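Local coordinates for nitrate regulatory protein (Klebsiella oxytoca, PDB 4AKK) that regulates nasFEDCBA operon expression in response to nitrate and nitrite by binding the terminator in the nasF leader RNA and causing transcription antitermination, at residues K196-Q201 with V224-G229; G200-L205 with Q261-A266; Y190-G195 with E291-V296; Q351-Q356 with N400-E405. All coordinates share one frame; numbering follows the deposited sequence.

Contact 1 (K196-Q201 with V224-G229); sequences KELAGQ and VDRIDG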
loop_
_atom_site.group_PDB
_atom_site.type_symbol
_atom_site.label_atom_id
_atom_site.label_comp_id
_atom_site.label_asym_id
_atom_site.label_seq_id
_atom_site.Cartn_x
_atom_site.Cartn_y
_atom_site.Cartn_z
ATOM N N LYS A 196 -3.328 17.887 8.206
ATOM C CA LYS A 196 -3.150 19.245 8.716
ATOM C C LYS A 196 -2.133 19.976 7.860
ATOM O O LYS A 196 -2.275 21.169 7.602
ATOM C CB LYS A 196 -2.673 19.178 10.171
ATOM C CG LYS A 196 -2.349 20.497 10.824
ATOM C CD LYS A 196 -2.145 20.290 12.334
ATOM C CE LYS A 196 -1.604 21.539 13.019
ATOM N NZ LYS A 196 -0.131 21.677 12.857
ATOM N N GLU A 197 -1.103 19.261 7.415
ATOM C CA GLU A 197 -0.121 19.865 6.515
ATOM C C GLU A 197 -0.769 20.295 5.193
ATOM O O GLU A 197 -0.497 21.382 4.668
ATOM C CB GLU A 197 1.037 18.899 6.241
ATOM C CG GLU A 197 1.880 19.263 5.006
ATOM C CD GLU A 197 2.465 20.685 5.050
ATOM O OE1 GLU A 197 2.302 21.379 6.082
ATOM O OE2 GLU A 197 3.090 21.117 4.046
ATOM N N LEU A 198 -1.609 19.427 4.655
ATOM C CA LEU A 198 -2.295 19.690 3.400
ATOM C C LEU A 198 -3.322 20.799 3.572
ATOM O O LEU A 198 -3.581 21.543 2.634
ATOM C CB LEU A 198 -2.973 18.418 2.879
ATOM C CG LEU A 198 -2.032 17.277 2.443
ATOM C CD1 LEU A 198 -2.808 16.146 1.783
ATOM C CD2 LEU A 198 -0.942 17.763 1.509
ATOM N N ALA A 199 -3.925 20.893 4.761
ATOM C CA ALA A 199 -4.791 22.036 5.068
ATOM C C ALA A 199 -3.965 23.329 5.037
ATOM O O ALA A 199 -4.408 24.342 4.509
ATOM C CB ALA A 199 -5.475 21.859 6.426
ATOM N N GLY A 200 -2.765 23.278 5.613
ATOM C CA GLY A 200 -1.818 24.374 5.532
ATOM C C GLY A 200 -1.425 24.750 4.111
ATOM O O GLY A 200 -1.285 25.921 3.810
ATOM N N GLN A 201 -1.233 23.765 3.236
ATOM C CA GLN A 201 -0.976 24.063 1.830
ATOM C C GLN A 201 -2.203 24.653 1.138
ATOM O O GLN A 201 -2.065 25.534 0.290
ATOM C CB GLN A 201 -0.447 22.829 1.081
ATOM C CG GLN A 201 0.907 22.388 1.601
ATOM C CD GLN A 201 1.429 21.158 0.901
ATOM O OE1 GLN A 201 0.981 20.828 -0.198
ATOM N NE2 GLN A 201 2.383 20.472 1.530
ATOM N N VAL A 224 -7.469 22.421 -5.393
ATOM C CA VAL A 224 -8.361 21.288 -5.356
ATOM C C VAL A 224 -7.643 20.023 -4.875
ATOM O O VAL A 224 -8.199 19.246 -4.102
ATOM C CB VAL A 224 -8.958 21.040 -6.758
ATOM C CG1 VAL A 224 -9.593 19.657 -6.845
ATOM C CG2 VAL A 224 -9.962 22.139 -7.101
ATOM N N ASP A 225 -6.420 19.812 -5.350
ATOM C CA ASP A 225 -5.686 18.592 -5.018
ATOM C C ASP A 225 -5.330 18.567 -3.526
ATOM O O ASP A 225 -5.316 17.514 -2.901
ATOM C CB ASP A 225 -4.403 18.457 -5.858
ATOM C CG ASP A 225 -4.672 18.271 -7.360
ATOM O OD1 ASP A 225 -5.762 17.783 -7.754
ATOM O OD2 ASP A 225 -3.757 18.626 -8.146
ATOM N N ARG A 226 -5.032 19.731 -2.968
ATOM C CA ARG A 226 -4.714 19.837 -1.545
ATOM C C ARG A 226 -5.957 19.566 -0.722
ATOM O O ARG A 226 -5.892 18.934 0.333
ATOM C CB ARG A 226 -4.160 21.224 -1.207
ATOM C CG ARG A 226 -2.862 21.578 -1.919
ATOM C CD ARG A 226 -1.948 20.381 -1.970
ATOM N NE ARG A 226 -0.640 20.654 -2.556
ATOM C CZ ARG A 226 -0.385 20.670 -3.863
ATOM N NH1 ARG A 226 -1.359 20.477 -4.747
ATOM N NH2 ARG A 226 0.848 20.908 -4.284
ATOM N N ILE A 227 -7.101 20.012 -1.222
ATOM C CA ILE A 227 -8.354 19.810 -0.492
ATOM C C ILE A 227 -8.815 18.345 -0.522
ATOM O O ILE A 227 -9.145 17.772 0.510
ATOM C CB ILE A 227 -9.476 20.741 -0.999
ATOM C CG1 ILE A 227 -9.109 22.199 -0.699
ATOM C CG2 ILE A 227 -10.824 20.354 -0.361
ATOM C CD1 ILE A 227 -9.752 23.222 -1.651
ATOM N N ASP A 228 -8.828 17.742 -1.703
ATOM C CA ASP A 228 -9.192 16.329 -1.823
ATOM C C ASP A 228 -8.217 15.427 -1.073
ATOM O O ASP A 228 -8.611 14.415 -0.523
ATOM C CB ASP A 228 -9.235 15.914 -3.292
ATOM C CG ASP A 228 -10.354 16.595 -4.057
ATOM O OD1 ASP A 228 -11.334 17.044 -3.413
ATOM O OD2 ASP A 228 -10.248 16.668 -5.301
ATOM N N GLY A 229 -6.941 15.796 -1.062
ATOM C CA GLY A 229 -5.929 14.997 -0.392
ATOM C C GLY A 229 -6.154 14.858 1.102
ATOM O O GLY A 229 -5.765 13.858 1.712
#
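Gln201 and Arg226 meet across an antiparallel helix pair, the two arms of an alpha-hairpin formed by the successive helices 180-212 and 217-240 in the all-helical NIT region. The short axes approach to 8.5 Å and run at 157° to each other. Both chains leave their helices with CG beside the backbone N, but then differ: Gln201 stays extended, whereas Arg226 bends at chi2 (-40°) and swings its guanidinium past the end of the glutamine. The amide and guanidinium planes stand 65° apart, so the groups do not stack. Instead, Gln201 OE1 comes to the guanidinium edge, in its plane, and takes the hydrogen of Arg226 NE at 2.9 Å, with the donor nearly in line with the C=O bond. Behind this bond Gln201 CB rests 4.0 Å from Arg226 CG. The other end of the amide is fixed too, because Gln201 NE2 donates to Glu197 OE2 at 2.7 Å; Glu197 is in turn salt-bridged to Arg77. The amide is thus held between an acceptor on its own helix and a donor on the next. Beside this polar pair the segments meet through packing alone. Leu198 points at the facing helix, and its carbonyl O lies 3.9 Å from Arg226 CB. With no side chain at Gly229 to intervene, the leucine methyl packs directly on main chain, Leu198 CD1 sitting 3.6 Å from Gly229 C.

Contact 2 (G200-L205 with Q261-A266); sequences GQERAL and QLRRVA. With EDO (1,2-ethanediol), chain C.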
loop_
_atom_site.group_PDB
_atom_site.type_symbol
_atom_site.label_atom_id
_atom_site.label_comp_id
_atom_site.label_asym_id
_atom_site.label_seq_id
_atom_site.Cartn_x
_atom_site.Cartn_y
_atom_site.Cartn_z
ATOM N N GLY A 200 -2.765 23.278 5.613
ATOM C CA GLY A 200 -1.818 24.374 5.532
ATOM C C GLY A 200 -1.425 24.750 4.111
ATOM O O GLY A 200 -1.285 25.921 3.810
ATOM N N GLN A 201 -1.233 23.765 3.236
ATOM C CA GLN A 201 -0.976 24.063 1.830
ATOM C C GLN A 201 -2.203 24.653 1.138
ATOM O O GLN A 201 -2.065 25.534 0.290
ATOM C CB GLN A 201 -0.447 22.829 1.081
ATOM C CG GLN A 201 0.907 22.388 1.601
ATOM C CD GLN A 201 1.429 21.158 0.901
ATOM O OE1 GLN A 201 0.981 20.828 -0.198
ATOM N NE2 GLN A 201 2.383 20.472 1.530
ATOM N N GLU A 202 -3.394 24.173 1.496
ATOM C CA GLU A 202 -4.639 24.825 1.066
ATOM C C GLU A 202 -4.669 26.320 1.429
ATOM O O GLU A 202 -5.081 27.159 0.620
ATOM C CB GLU A 202 -5.861 24.140 1.690
ATOM C CG GLU A 202 -7.208 24.759 1.289
ATOM C CD GLU A 202 -8.371 24.239 2.133
ATOM O OE1 GLU A 202 -8.200 23.196 2.806
ATOM O OE2 GLU A 202 -9.457 24.870 2.122
ATOM N N ARG A 203 -4.255 26.655 2.647
ATOM C CA ARG A 203 -4.272 28.056 3.068
ATOM C C ARG A 203 -3.357 28.873 2.144
ATOM O O ARG A 203 -3.771 29.880 1.575
ATOM C CB ARG A 203 -3.842 28.215 4.534
ATOM C CG ARG A 203 -3.655 29.698 4.958
ATOM C CD ARG A 203 -3.240 29.856 6.429
ATOM N NE ARG A 203 -1.890 29.357 6.680
ATOM C CZ ARG A 203 -1.288 29.353 7.868
ATOM N NH1 ARG A 203 -1.907 29.833 8.950
ATOM N NH2 ARG A 203 -0.059 28.866 7.979
ATOM N N ALA A 204 -2.124 28.402 1.969
ATOM C CA ALA A 204 -1.134 29.087 1.130
ATOM C C ALA A 204 -1.580 29.259 -0.323
ATOM O O ALA A 204 -1.437 30.326 -0.904
ATOM C CB ALA A 204 0.218 28.356 1.191
ATOM N N LEU A 205 -2.114 28.207 -0.918
ATOM C CA LEU A 205 -2.519 28.289 -2.315
ATOM C C LEU A 205 -3.707 29.234 -2.485
ATOM O O LEU A 205 -3.733 30.053 -3.398
ATOM C CB LEU A 205 -2.851 26.899 -2.857
ATOM C CG LEU A 205 -1.634 25.962 -2.926
ATOM C CD1 LEU A 205 -2.059 24.556 -3.310
ATOM C CD2 LEU A 205 -0.552 26.482 -3.877
ATOM N N GLN A 261 -17.460 28.437 1.469
ATOM C CA GLN A 261 -17.906 29.405 0.465
ATOM C C GLN A 261 -16.746 29.941 -0.357
ATOM O O GLN A 261 -16.851 30.113 -1.575
ATOM C CB GLN A 261 -18.613 30.582 1.129
ATOM C CG GLN A 261 -19.872 30.206 1.880
ATOM C CD GLN A 261 -20.422 31.381 2.683
ATOM O OE1 GLN A 261 -19.662 32.178 3.235
ATOM N NE2 GLN A 261 -21.744 31.490 2.752
ATOM N N LEU A 262 -15.644 30.239 0.323
ATOM C CA LEU A 262 -14.464 30.748 -0.369
ATOM C C LEU A 262 -13.849 29.679 -1.291
ATOM O O LEU A 262 -13.310 30.000 -2.339
ATOM C CB LEU A 262 -13.442 31.293 0.635
ATOM C CG LEU A 262 -13.890 32.591 1.340
ATOM C CD1 LEU A 262 -12.944 33.004 2.469
ATOM C CD2 LEU A 262 -14.014 33.700 0.323
ATOM N N ARG A 263 -13.950 28.409 -0.908
ATOM C CA ARG A 263 -13.456 27.339 -1.772
ATOM C C ARG A 263 -14.251 27.342 -3.074
ATOM O O ARG A 263 -13.688 27.253 -4.168
ATOM C CB ARG A 263 -13.577 25.979 -1.088
ATOM C CG ARG A 263 -12.541 25.687 -0.002
ATOM C CD ARG A 263 -12.906 24.360 0.661
ATOM N NE ARG A 263 -11.885 23.857 1.571
ATOM C CZ ARG A 263 -12.013 22.738 2.281
ATOM N NH1 ARG A 263 -13.119 22.010 2.185
ATOM N NH2 ARG A 263 -11.037 22.344 3.091
ATOM N N ARG A 264 -15.564 27.467 -2.946
ATOM C CA ARG A 264 -16.436 27.466 -4.109
ATOM C C ARG A 264 -16.150 28.647 -5.025
ATOM O O ARG A 264 -16.160 28.513 -6.255
ATOM C CB ARG A 264 -17.906 27.449 -3.694
ATOM C CG ARG A 264 -18.835 27.509 -4.884
ATOM C CD ARG A 264 -20.290 27.300 -4.500
ATOM N NE ARG A 264 -21.167 27.811 -5.550
ATOM C CZ ARG A 264 -21.267 27.283 -6.768
ATOM N NH1 ARG A 264 -20.546 26.218 -7.098
ATOM N NH2 ARG A 264 -22.090 27.824 -7.659
ATOM N N VAL A 265 -15.880 29.805 -4.431
ATOM C CA VAL A 265 -15.508 30.977 -5.223
ATOM C C VAL A 265 -14.219 30.726 -6.014
ATOM O O VAL A 265 -14.159 30.950 -7.224
ATOM C CB VAL A 265 -15.340 32.248 -4.338
ATOM C CG1 VAL A 265 -14.681 33.369 -5.127
ATOM C CG2 VAL A 265 -16.686 32.698 -3.772
ATOM N N ALA A 266 -13.184 30.274 -5.315
ATOM C CA ALA A 266 -11.897 30.022 -5.947
ATOM C C ALA A 266 -12.019 29.029 -7.107
ATOM O O ALA A 266 -11.308 29.147 -8.111
ATOM C CB ALA A 266 -10.888 29.521 -4.918
HETATM C C1 EDO C . 0.489 28.012 4.595
HETATM O O1 EDO C . 1.290 28.279 5.745
HETATM C C2 EDO C . -0.514 29.135 4.354
HETATM O O2 EDO C . 0.072 30.392 3.988
#
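Glu202 and Arg263 join helices 180-212 and 257-267 through a single salt bridge; the CA atoms of Glu202 and Arg263 are 9.6 Å apart. The glutamate is fully stretched, CG lying opposite the backbone N (chi1 -180°), and carries its carboxylate straight out from the helix. Arg263, also extended from CG to NE, crosses it at about a right angle and grips it side-on. Arg263 NE donates to Glu202 OE2 at 2.7 Å, in the guanidinium plane but from above the carboxylate plane. Arg263 NH2 reaches Glu202 OE1 on its syn side at 3.0 Å. The two planes are 42° apart, which leaves the grip twisted rather than flat. This is the tight part: the carboxylate is buried, with Arg289 and Gln230 also bound to OE1, so several donors probably stabilise its negative charge.

Elsewhere the two segments stand well apart. Gln261 and Arg264 lie on the exposed flank of helix 257-267. On another side of helix 180-212, Arg203 NH2 donates to O1 of an ethanediol at 2.7 Å, a molecule probably from the crystallisation liquor whose carbons are modelled too close to the protein to be placed with confidence. The bridge itself is a bidentate, side-on arginine-carboxylate pair linking two helices within the helical bundle of the NIT region.

Contact 3 (Y190-G195 with E291-V296); sequences YSFMQG and EQLRGV
Phe192 meets helix 277-312 with the far end of its ring, where Leu293 and Val296 receive it. Phe192 CE1 approaches the main chain, 3.3 Å from Leu293 O, which lies at the ring edge close to its plane; a weak C-H to oxygen attraction is consistent with this placement. Phe192 CZ faces the leucine side chain, 3.8 Å from Leu293 CD2, while Phe192 CE2 lies 3.8 Å from Val296 CG1, which approaches the ring obliquely. One aromatic tip therefore fits against a carbonyl and two branched side chains one turn apart on the same helix. No hydrogen bond crosses between the segments, and all three touching residues are buried.

A chi1 of -172° sets the ring beside the carbonyl carbon and away from the backbone N, which sends it outward from helix 180-212 across a separation of 8.6 Å between the CA atoms of Phe192 and Leu293. On the receiving helix, Leu293 and Val296 both direct their side chains at the phenylalanine. Further out, Phe192 makes an edge-to-face contact with Phe237, and Glu297 and Leu300, further along the receiving helix, also touch it.

Around this core, helix 217-240 contributes Phe237 and also Phe234, which packs on Leu293. Met193 and Arg294 turn to helix 56-85, with Arg294 NH1 bound to Ser67 and salt-bridged to Glu297. Helix 341-358 lies against Tyr190 and Ser191 through Leu350, so this part of helix 180-212 is packed among four others: 56-85, 217-240, 277-312 and 341-358.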
loop_
_atom_site.group_PDB
_atom_site.type_symbol
_atom_site.label_atom_id
_atom_site.label_comp_id
_atom_site.label_asym_id
_atom_site.label_seq_id
_atom_site.Cartn_x
_atom_site.Cartn_y
_atom_site.Cartn_z
ATOM N N TYR A 190 0.217 10.391 12.417
ATOM C CA TYR A 190 0.801 10.741 11.127
ATOM C C TYR A 190 -0.301 11.130 10.145
ATOM O O TYR A 190 -0.181 12.118 9.427
ATOM C CB TYR A 190 1.615 9.573 10.554
ATOM C CG TYR A 190 2.017 9.790 9.119
ATOM C CD1 TYR A 190 2.932 10.779 8.782
ATOM C CD2 TYR A 190 1.473 9.024 8.100
ATOM C CE1 TYR A 190 3.299 10.997 7.476
ATOM C CE2 TYR A 190 1.834 9.237 6.782
ATOM C CZ TYR A 190 2.747 10.231 6.479
ATOM O OH TYR A 190 3.117 10.456 5.177
ATOM N N SER A 191 -1.369 10.337 10.110
ATOM C CA SER A 191 -2.487 10.647 9.226
ATOM C C SER A 191 -2.985 12.046 9.525
ATOM O O SER A 191 -3.217 12.835 8.619
ATOM C CB SER A 191 -3.635 9.659 9.406
ATOM O OG SER A 191 -3.210 8.334 9.160
ATOM N N PHE A 192 -3.168 12.342 10.807
ATOM C CA PHE A 192 -3.681 13.633 11.216
ATOM C C PHE A 192 -2.694 14.748 10.852
ATOM O O PHE A 192 -3.089 15.787 10.329
ATOM C CB PHE A 192 -3.964 13.631 12.724
ATOM C CG PHE A 192 -4.677 14.855 13.205
ATOM C CD1 PHE A 192 -3.972 16.011 13.504
ATOM C CD2 PHE A 192 -6.058 14.855 13.353
ATOM C CE1 PHE A 192 -4.628 17.143 13.948
ATOM C CE2 PHE A 192 -6.718 15.986 13.795
ATOM C CZ PHE A 192 -6.004 17.129 14.090
ATOM N N MET A 193 -1.414 14.530 11.149
ATOM C CA MET A 193 -0.385 15.524 10.881
ATOM C C MET A 193 -0.368 15.842 9.387
ATOM O O MET A 193 -0.195 16.993 8.974
ATOM C CB MET A 193 1.003 15.012 11.320
ATOM C CG MET A 193 1.301 15.109 12.828
ATOM S SD MET A 193 2.846 14.284 13.339
ATOM C CE MET A 193 4.046 15.448 12.741
ATOM N N GLN A 194 -0.545 14.803 8.581
ATOM C CA GLN A 194 -0.493 14.936 7.134
ATOM C C GLN A 194 -1.718 15.682 6.590
ATOM O O GLN A 194 -1.593 16.525 5.708
ATOM C CB GLN A 194 -0.356 13.554 6.480
ATOM C CG GLN A 194 -0.010 13.611 5.005
ATOM C CD GLN A 194 1.295 14.337 4.734
ATOM O OE1 GLN A 194 1.302 15.448 4.193
ATOM N NE2 GLN A 194 2.408 13.720 5.115
ATOM N N GLY A 195 -2.897 15.386 7.124
ATOM C CA GLY A 195 -4.082 16.126 6.733
ATOM C C GLY A 195 -3.936 17.610 7.056
ATOM O O GLY A 195 -4.366 18.479 6.288
ATOM N N GLU A 291 -5.239 26.215 14.010
ATOM C CA GLU A 291 -5.066 26.227 15.467
ATOM C C GLU A 291 -6.017 25.260 16.173
ATOM O O GLU A 291 -5.650 24.621 17.167
ATOM C CB GLU A 291 -5.175 27.645 16.041
ATOM C CG GLU A 291 -3.920 28.494 15.801
ATOM C CD GLU A 291 -2.639 27.845 16.340
ATOM O OE1 GLU A 291 -2.611 27.398 17.512
ATOM O OE2 GLU A 291 -1.646 27.791 15.589
ATOM N N GLN A 292 -7.231 25.118 15.655
ATOM C CA GLN A 292 -8.132 24.093 16.187
ATOM C C GLN A 292 -7.562 22.689 15.960
ATOM O O GLN A 292 -7.597 21.848 16.861
ATOM C CB GLN A 292 -9.533 24.210 15.575
ATOM C CG GLN A 292 -10.267 25.478 15.972
ATOM C CD GLN A 292 -10.451 25.584 17.481
ATOM O OE1 GLN A 292 -9.819 26.410 18.141
ATOM N NE2 GLN A 292 -11.302 24.728 18.033
ATOM N N LEU A 293 -7.035 22.435 14.760
ATOM C CA LEU A 293 -6.435 21.135 14.481
ATOM C C LEU A 293 -5.250 20.901 15.415
ATOM O O LEU A 293 -5.062 19.798 15.922
ATOM C CB LEU A 293 -5.984 21.038 13.022
ATOM C CG LEU A 293 -7.084 21.022 11.956
ATOM C CD1 LEU A 293 -6.494 21.337 10.590
ATOM C CD2 LEU A 293 -7.830 19.686 11.930
ATOM N N ARG A 294 -4.455 21.944 15.639
ATOM C CA ARG A 294 -3.285 21.844 16.514
ATOM C C ARG A 294 -3.688 21.402 17.926
ATOM O O ARG A 294 -3.023 20.567 18.534
ATOM C CB ARG A 294 -2.517 23.175 16.559
ATOM C CG ARG A 294 -1.297 23.164 17.489
ATOM C CD ARG A 294 -0.323 22.039 17.134
ATOM N NE ARG A 294 0.826 21.962 18.044
ATOM C CZ ARG A 294 1.717 20.973 18.038
ATOM N NH1 ARG A 294 1.604 19.994 17.154
ATOM N NH2 ARG A 294 2.731 20.965 18.902
ATOM N N GLY A 295 -4.787 21.950 18.435
ATOM C CA GLY A 295 -5.285 21.574 19.751
ATOM C C GLY A 295 -5.487 20.077 19.849
ATOM O O GLY A 295 -5.016 19.426 20.785
ATOM N N VAL A 296 -6.172 19.516 18.860
ATOM C CA VAL A 296 -6.395 18.084 18.829
ATOM C C VAL A 296 -5.087 17.306 18.681
ATOM O O VAL A 296 -4.890 16.279 19.331
ATOM C CB VAL A 296 -7.364 17.691 17.706
ATOM C CG1 VAL A 296 -7.394 16.201 17.565
ATOM C CG2 VAL A 296 -8.761 18.221 18.001
#

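Contact 4 (Q351-Q356 with N400-E405); sequences QQLSGQ and NQRMVE
Arg402 meets Leu353 and Gln356 with the outer half of its side chain, from CD to NH1. It begins beside its own segment: Arg402 CB and CG are each 3.7 Å from Glu405 OE1. The chain runs straight through CG, and Arg402 CD then comes within 3.9 Å of Leu353 CD1. A bend at chi3 (62°) turns the guanidinium so that its face, rather than its edge, is presented to the leucine. The same methyl, Leu353 CD1, lies 3.7 Å from Arg402 NE and 3.6 Å from Arg402 CZ, placed over the centre of the group. The opposite face is backed by Val404 CG1, offset toward the rim, so the flat group is sandwiched between two aliphatic side chains.

The arginine occupies the N-cap position of helix 403-412, just after Asn400 closes helix 385-399 in a Schellman motif; this short turn links successive helices of the RNA-binding ANTAR region. Arg402 N donates to Glu405 OE1 at 2.7 Å, the half of a capping box in which the N3 side chain accepts from the N-cap backbone N.

At the tip, Arg402 NH1 stands 3.5 Å from Gln356 OE1, the amide inclined 33° to the guanidinium. NH2 makes a salt bridge to Glu366 of helix 360-380, the main charge partner of this side chain. Leu353 also touches Pro232 of helix 217-240. On another side of helix 341-358, Gln352 OE1 accepts a hydrogen bond from Gln345 NE2 of the second subunit.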
loop_
_atom_site.group_PDB
_atom_site.type_symbol
_atom_site.label_atom_id
_atom_site.label_comp_id
_atom_site.label_asym_id
_atom_site.label_seq_id
_atom_site.Cartn_x
_atom_site.Cartn_y
_atom_site.Cartn_z
ATOM N N GLN A 351 1.885 8.344 2.509
ATOM C CA GLN A 351 3.214 8.694 2.025
ATOM C C GLN A 351 3.242 8.748 0.499
ATOM O O GLN A 351 3.887 9.594 -0.084
ATOM C CB GLN A 351 4.228 7.663 2.509
ATOM C CG GLN A 351 4.676 7.873 3.936
ATOM C CD GLN A 351 5.918 8.730 4.012
ATOM O OE1 GLN A 351 7.018 8.272 3.703
ATOM N NE2 GLN A 351 5.752 9.984 4.427
ATOM N N GLN A 352 2.542 7.823 -0.138
ATOM C CA GLN A 352 2.484 7.783 -1.592
ATOM C C GLN A 352 1.812 9.057 -2.114
ATOM O O GLN A 352 2.324 9.726 -3.011
ATOM C CB GLN A 352 1.725 6.534 -2.044
ATOM C CG GLN A 352 1.635 6.353 -3.549
ATOM C CD GLN A 352 0.946 5.058 -3.942
ATOM O OE1 GLN A 352 0.161 4.500 -3.171
ATOM N NE2 GLN A 352 1.235 4.570 -5.147
ATOM N N LEU A 353 0.663 9.382 -1.530
ATOM C CA LEU A 353 -0.097 10.571 -1.884
ATOM C C LEU A 353 0.745 11.838 -1.713
ATOM O O LEU A 353 0.716 12.741 -2.548
ATOM C CB LEU A 353 -1.342 10.660 -0.996
ATOM C CG LEU A 353 -2.138 11.964 -1.111
ATOM C CD1 LEU A 353 -2.645 12.169 -2.548
ATOM C CD2 LEU A 353 -3.296 12.004 -0.090
ATOM N N SER A 354 1.487 11.872 -0.613
ATOM C CA SER A 354 2.378 12.954 -0.265
ATOM C C SER A 354 3.434 13.183 -1.339
ATOM O O SER A 354 3.632 14.308 -1.785
ATOM C CB SER A 354 3.067 12.638 1.065
ATOM O OG SER A 354 3.906 13.711 1.456
ATOM N N GLY A 355 4.110 12.111 -1.741
ATOM C CA GLY A 355 5.089 12.180 -2.810
ATOM C C GLY A 355 4.484 12.647 -4.123
ATOM O O GLY A 355 5.042 13.506 -4.790
ATOM N N GLN A 356 3.339 12.078 -4.495
ATOM C CA GLN A 356 2.676 12.440 -5.745
ATOM C C GLN A 356 2.370 13.933 -5.824
ATOM O O GLN A 356 2.552 14.536 -6.879
ATOM C CB GLN A 356 1.382 11.643 -5.921
ATOM C CG GLN A 356 1.598 10.152 -6.115
ATOM C CD GLN A 356 0.306 9.365 -6.042
ATOM O OE1 GLN A 356 -0.665 9.796 -5.414
ATOM N NE2 GLN A 356 0.286 8.203 -6.685
ATOM N N ASN A 400 -16.091 11.549 -2.124
ATOM C CA ASN A 400 -14.915 11.621 -1.256
ATOM C C ASN A 400 -13.699 10.945 -1.893
ATOM O O ASN A 400 -12.975 10.192 -1.244
ATOM C CB ASN A 400 -15.205 10.972 0.095
ATOM C CG ASN A 400 -16.416 11.582 0.795
ATOM O OD1 ASN A 400 -16.582 12.803 0.841
ATOM N ND2 ASN A 400 -17.266 10.728 1.344
ATOM N N GLN A 401 -13.487 11.209 -3.177
ATOM C CA GLN A 401 -12.309 10.704 -3.873
ATOM C C GLN A 401 -11.592 11.867 -4.558
ATOM O O GLN A 401 -12.167 12.944 -4.729
ATOM C CB GLN A 401 -12.710 9.647 -4.901
ATOM C CG GLN A 401 -13.446 8.448 -4.304
ATOM C CD GLN A 401 -13.738 7.365 -5.327
ATOM O OE1 GLN A 401 -13.016 7.220 -6.320
ATOM N NE2 GLN A 401 -14.791 6.588 -5.087
ATOM N N ARG A 402 -10.336 11.655 -4.938
ATOM C CA ARG A 402 -9.590 12.674 -5.660
ATOM C C ARG A 402 -10.135 12.727 -7.080
ATOM O O ARG A 402 -10.722 11.759 -7.548
ATOM C CB ARG A 402 -8.100 12.352 -5.668
ATOM C CG ARG A 402 -7.481 12.069 -4.294
ATOM C CD ARG A 402 -6.018 11.641 -4.476
ATOM N NE ARG A 402 -5.233 12.712 -5.085
ATOM C CZ ARG A 402 -4.156 12.532 -5.845
ATOM N NH1 ARG A 402 -3.708 11.307 -6.110
ATOM N NH2 ARG A 402 -3.528 13.589 -6.348
ATOM N N MET A 403 -9.976 13.865 -7.747
ATOM C CA MET A 403 -10.399 14.014 -9.142
ATOM C C MET A 403 -9.746 12.961 -10.051
ATOM O O MET A 403 -10.380 12.452 -10.964
ATOM C CB MET A 403 -10.099 15.435 -9.670
ATOM C CG MET A 403 -11.071 16.566 -9.200
ATOM S SD MET A 403 -10.799 18.188 -10.011
ATOM C CE MET A 403 -11.304 17.825 -11.687
ATOM N N VAL A 404 -8.479 12.633 -9.809
ATOM C CA VAL A 404 -7.815 11.658 -10.667
ATOM C C VAL A 404 -8.413 10.264 -10.495
ATOM O O VAL A 404 -8.465 9.488 -11.453
ATOM C CB VAL A 404 -6.277 11.631 -10.489
ATOM C CG1 VAL A 404 -5.887 11.226 -9.071
ATOM C CG2 VAL A 404 -5.643 10.706 -11.539
ATOM N N GLU A 405 -8.895 9.967 -9.289
ATOM C CA GLU A 405 -9.587 8.699 -9.016
ATOM C C GLU A 405 -10.933 8.643 -9.728
ATOM O O GLU A 405 -11.298 7.624 -10.284
ATOM C CB GLU A 405 -9.772 8.482 -7.512
ATOM C CG GLU A 405 -8.473 8.255 -6.758
ATOM C CD GLU A 405 -8.647 8.352 -5.246
ATOM O OE1 GLU A 405 -9.585 9.047 -4.797
ATOM O OE2 GLU A 405 -7.843 7.739 -4.505
#

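In the fold
Helix 180-212 carries contacts 1, 2 and 3 in overlapping or neighbouring turns, and meets a different helix in each: 217-240, 257-267 and 277-312. Contacts 1 and 2 share Gly200 and Gln201, with centres about 9 Å apart. Along the chain, contact 3 spans the widest interval of these three and encloses both. Contact 4 opens only after they have closed and lies in the ANTAR range, yet its centre is about 10 Å from that of contact 1: Leu353 packs on Gly229 and Met403 on Val224, while Gln351 probably bonds to Tyr190 of contact 3. The nitrate-sensing and RNA-binding regions are thus packed directly together, consistent with coupling between them.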